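Local atomic coordinates of vaginolysin (Gardnerella vaginalis, PDB entry 5IMY), a protein that probably binds cholesterol in host membranes and acts as a pore-forming, haemolytic toxin of the cholesterol-dependent cytolysin family. Residues 384-388 and 423-427. Sequence-based numbering, arbitrary orientation.
Sequences LDHRG and RTAHF
His386 and Phe427 form an antiparallel hydrogen-bonded pair. His386 N donates to Phe427 O at 2.9 Å. Phe427 N returns a bond to His386 O at 3.2 Å. The same oxygen also takes a CA-H contact from His426 CA. The His386 side chain is buried beside this pair. Ala425 O lies over one face of its ring. Arg423 O lies at the ring edge, 3.3 Å from His386 NE2. The turn leading into strand 426-433 supplies both oxygens. His386 ND1 is hydrogen-bonded to Asn474, which fixes the ring from the other neighbouring strand. This contact joins strands 363-389 and 426-433 in the C-terminal beta-sandwich domain, the part that meets the membrane in this toxin family. Leu384 CD1 stands at the edge of the Phe427 ring, 4.5 Å from Phe427 CE2, while Arg423 CD sits over the centre of one ring face. The face bearing His426 and Arg387 is looser and more exposed. With CG anti to the backbone N (chi1 -168°), the His426 ring crosses the Asp385 carboxylate, their planes 69° apart. Asp385 OD1 lies 2.9 Å from His426 NE2, at a poor angle for a hydrogen bond; Asn428 ND2 is hydrogen-bonded to it. Arg387 NE makes a salt bridge to Asp385 OD2 within the strand, its hydrogen bond weak.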
ATOM      1  N   LEU A 384       8.792 -27.554 -15.790  1.00 54.25           N
ATOM      2  CA  LEU A 384       8.479 -27.906 -17.169  1.00 64.33           C
ATOM      3  C   LEU A 384       9.299 -29.123 -17.570  1.00 58.10           C
ATOM      4  O   LEU A 384      10.526 -29.120 -17.433  1.00 55.17           O
ATOM      5  CB  LEU A 384       8.781 -26.744 -18.119  1.00 60.39           C
ATOM      6  CG  LEU A 384       8.373 -25.336 -17.682  1.00 54.21           C
ATOM      7  CD1 LEU A 384       9.024 -24.316 -18.602  1.00 57.32           C
ATOM      8  CD2 LEU A 384       6.864 -25.169 -17.681  1.00 57.17           C
ATOM      9  N   ASP A 385       8.623 -30.159 -18.064  1.00 58.34           N
ATOM     10  CA  ASP A 385       9.286 -31.368 -18.546  1.00 62.30           C
ATOM     11  C   ASP A 385       8.790 -31.648 -19.959  1.00 55.65           C
ATOM     12  O   ASP A 385       7.622 -31.999 -20.151  1.00 50.10           O
ATOM     13  CB  ASP A 385       9.017 -32.558 -17.624  1.00 63.31           C
ATOM     14  CG  ASP A 385       9.973 -33.710 -17.867  1.00 70.53           C
ATOM     15  OD1 ASP A 385      11.135 -33.450 -18.249  1.00 70.09           O
ATOM     16  OD2 ASP A 385       9.566 -34.875 -17.674  1.00 72.18           O
ATOM     17  N   HIS A 386       9.679 -31.496 -20.939  1.00 60.40           N
ATOM     18  CA  HIS A 386       9.348 -31.663 -22.353  1.00 57.87           C
ATOM     19  C   HIS A 386      10.064 -32.903 -22.879  1.00 61.39           C
ATOM     20  O   HIS A 386      11.270 -32.869 -23.139  1.00 60.01           O
ATOM     21  CB  HIS A 386       9.740 -30.419 -23.145  1.00 58.55           C
ATOM     22  CG  HIS A 386       9.785 -30.634 -24.626  1.00 62.33           C
ATOM     23  ND1 HIS A 386       8.831 -31.366 -25.302  1.00 66.37           N
ATOM     24  CD2 HIS A 386      10.668 -30.214 -25.562  1.00 56.74           C
ATOM     25  CE1 HIS A 386       9.126 -31.387 -26.589  1.00 61.02           C
ATOM     26  NE2 HIS A 386      10.236 -30.695 -26.774  1.00 57.21           N
ATOM     27  N   ARG A 387       9.316 -33.995 -23.036  1.00 62.71           N
ATOM     28  CA  ARG A 387       9.861 -35.232 -23.588  1.00 71.77           C
ATOM     29  C   ARG A 387       9.049 -35.662 -24.806  1.00 66.00           C
ATOM     30  O   ARG A 387       8.470 -36.753 -24.824  1.00 68.42           O
ATOM     31  CB  ARG A 387       9.880 -36.337 -22.524  1.00 77.34           C
ATOM     32  CG  ARG A 387       9.021 -36.049 -21.297  1.00 75.51           C
ATOM     33  CD  ARG A 387       8.800 -37.301 -20.458  1.00 84.78           C
ATOM     34  NE  ARG A 387       9.606 -37.321 -19.239  1.00 86.69           N
ATOM     35  CZ  ARG A 387       9.626 -38.334 -18.377  1.00 94.96           C
ATOM     36  NH1 ARG A 387       8.888 -39.415 -18.598  1.00 99.21           N
ATOM     37  NH2 ARG A 387      10.386 -38.269 -17.292  1.00 88.85           N
ATOM     38  N   GLY A 388       9.006 -34.818 -25.823  1.00 64.27           N
ATOM     39  CA  GLY A 388       8.192 -35.082 -27.000  1.00 66.62           C
ATOM     40  C   GLY A 388       9.002 -34.992 -28.273  1.00 57.84           C
ATOM     41  O   GLY A 388       9.890 -34.149 -28.402  1.00 57.63           O
ATOM     42  N   ARG A 423      12.834 -25.485 -27.556  1.00 46.04           N
ATOM     43  CA  ARG A 423      13.108 -26.541 -26.589  1.00 52.69           C
ATOM     44  C   ARG A 423      13.083 -27.875 -27.323  1.00 53.08           C
ATOM     45  O   ARG A 423      12.086 -28.208 -27.974  1.00 52.81           O
ATOM     46  CB  ARG A 423      12.078 -26.524 -25.459  1.00 55.44           C
ATOM     47  CG  ARG A 423      11.836 -25.148 -24.857  1.00 54.93           C
ATOM     48  CD  ARG A 423      13.069 -24.617 -24.147  1.00 56.07           C
ATOM     49  NE  ARG A 423      12.875 -23.251 -23.670  1.00 61.19           N
ATOM     50  CZ  ARG A 423      13.834 -22.497 -23.141  1.00 64.43           C
ATOM     51  NH1 ARG A 423      15.069 -22.970 -23.022  1.00 74.25           N
ATOM     52  NH2 ARG A 423      13.559 -21.267 -22.733  1.00 64.65           N
ATOM     53  N   THR A 424      14.170 -28.634 -27.217  1.00 58.70           N
ATOM     54  CA  THR A 424      14.353 -29.846 -28.004  1.00 64.07           C
ATOM     55  C   THR A 424      14.571 -31.054 -27.101  1.00 61.00           C
ATOM     56  O   THR A 424      14.845 -30.933 -25.904  1.00 58.58           O
ATOM     57  CB  THR A 424      15.540 -29.699 -28.965  1.00 71.28           C
ATOM     58  OG1 THR A 424      15.733 -30.929 -29.677  1.00 79.98           O
ATOM     59  CG2 THR A 424      16.812 -29.347 -28.202  1.00 65.90           C
ATOM     60  N   ALA A 425      14.452 -32.235 -27.713  1.00 70.66           N
ATOM     61  CA  ALA A 425      14.702 -33.511 -27.051  1.00 76.30           C
ATOM     62  C   ALA A 425      14.073 -33.540 -25.664  1.00 66.14           C
ATOM     63  O   ALA A 425      12.848 -33.458 -25.538  1.00 67.36           O
ATOM     64  CB  ALA A 425      16.206 -33.783 -26.979  1.00 75.63           C
ATOM     65  N   HIS A 426      14.891 -33.660 -24.616  1.00 73.28           N
ATOM     66  CA  HIS A 426      14.416 -33.604 -23.239  1.00 74.25           C
ATOM     67  C   HIS A 426      14.895 -32.295 -22.626  1.00 70.04           C
ATOM     68  O   HIS A 426      16.102 -32.077 -22.473  1.00 66.71           O
ATOM     69  CB  HIS A 426      14.904 -34.800 -22.426  1.00 75.14           C
ATOM     70  CG  HIS A 426      14.217 -34.940 -21.103  1.00 77.83           C
ATOM     71  ND1 HIS A 426      14.636 -34.271 -19.973  1.00 77.46           N
ATOM     72  CD2 HIS A 426      13.132 -35.659 -20.732  1.00 78.67           C
ATOM     73  CE1 HIS A 426      13.844 -34.580 -18.961  1.00 71.25           C
ATOM     74  NE2 HIS A 426      12.923 -35.420 -19.396  1.00 73.26           N
ATOM     75  N   PHE A 427      13.948 -31.424 -22.296  1.00 64.15           N
ATOM     76  CA  PHE A 427      14.224 -30.150 -21.652  1.00 65.44           C
ATOM     77  C   PHE A 427      13.498 -30.122 -20.316  1.00 66.17           C
ATOM     78  O   PHE A 427      12.283 -30.336 -20.264  1.00 62.59           O
ATOM     79  CB  PHE A 427      13.776 -28.981 -22.538  1.00 61.71           C
ATOM     80  CG  PHE A 427      13.817 -27.645 -21.851  1.00 65.84           C
ATOM     81  CD1 PHE A 427      14.973 -26.881 -21.855  1.00 65.05           C
ATOM     82  CD2 PHE A 427      12.693 -27.147 -21.212  1.00 58.51           C
ATOM     83  CE1 PHE A 427      15.009 -25.649 -21.229  1.00 64.05           C
ATOM     84  CE2 PHE A 427      12.723 -25.918 -20.584  1.00 65.65           C
ATOM     85  CZ  PHE A 427      13.881 -25.168 -20.593  1.00 68.20           C
TER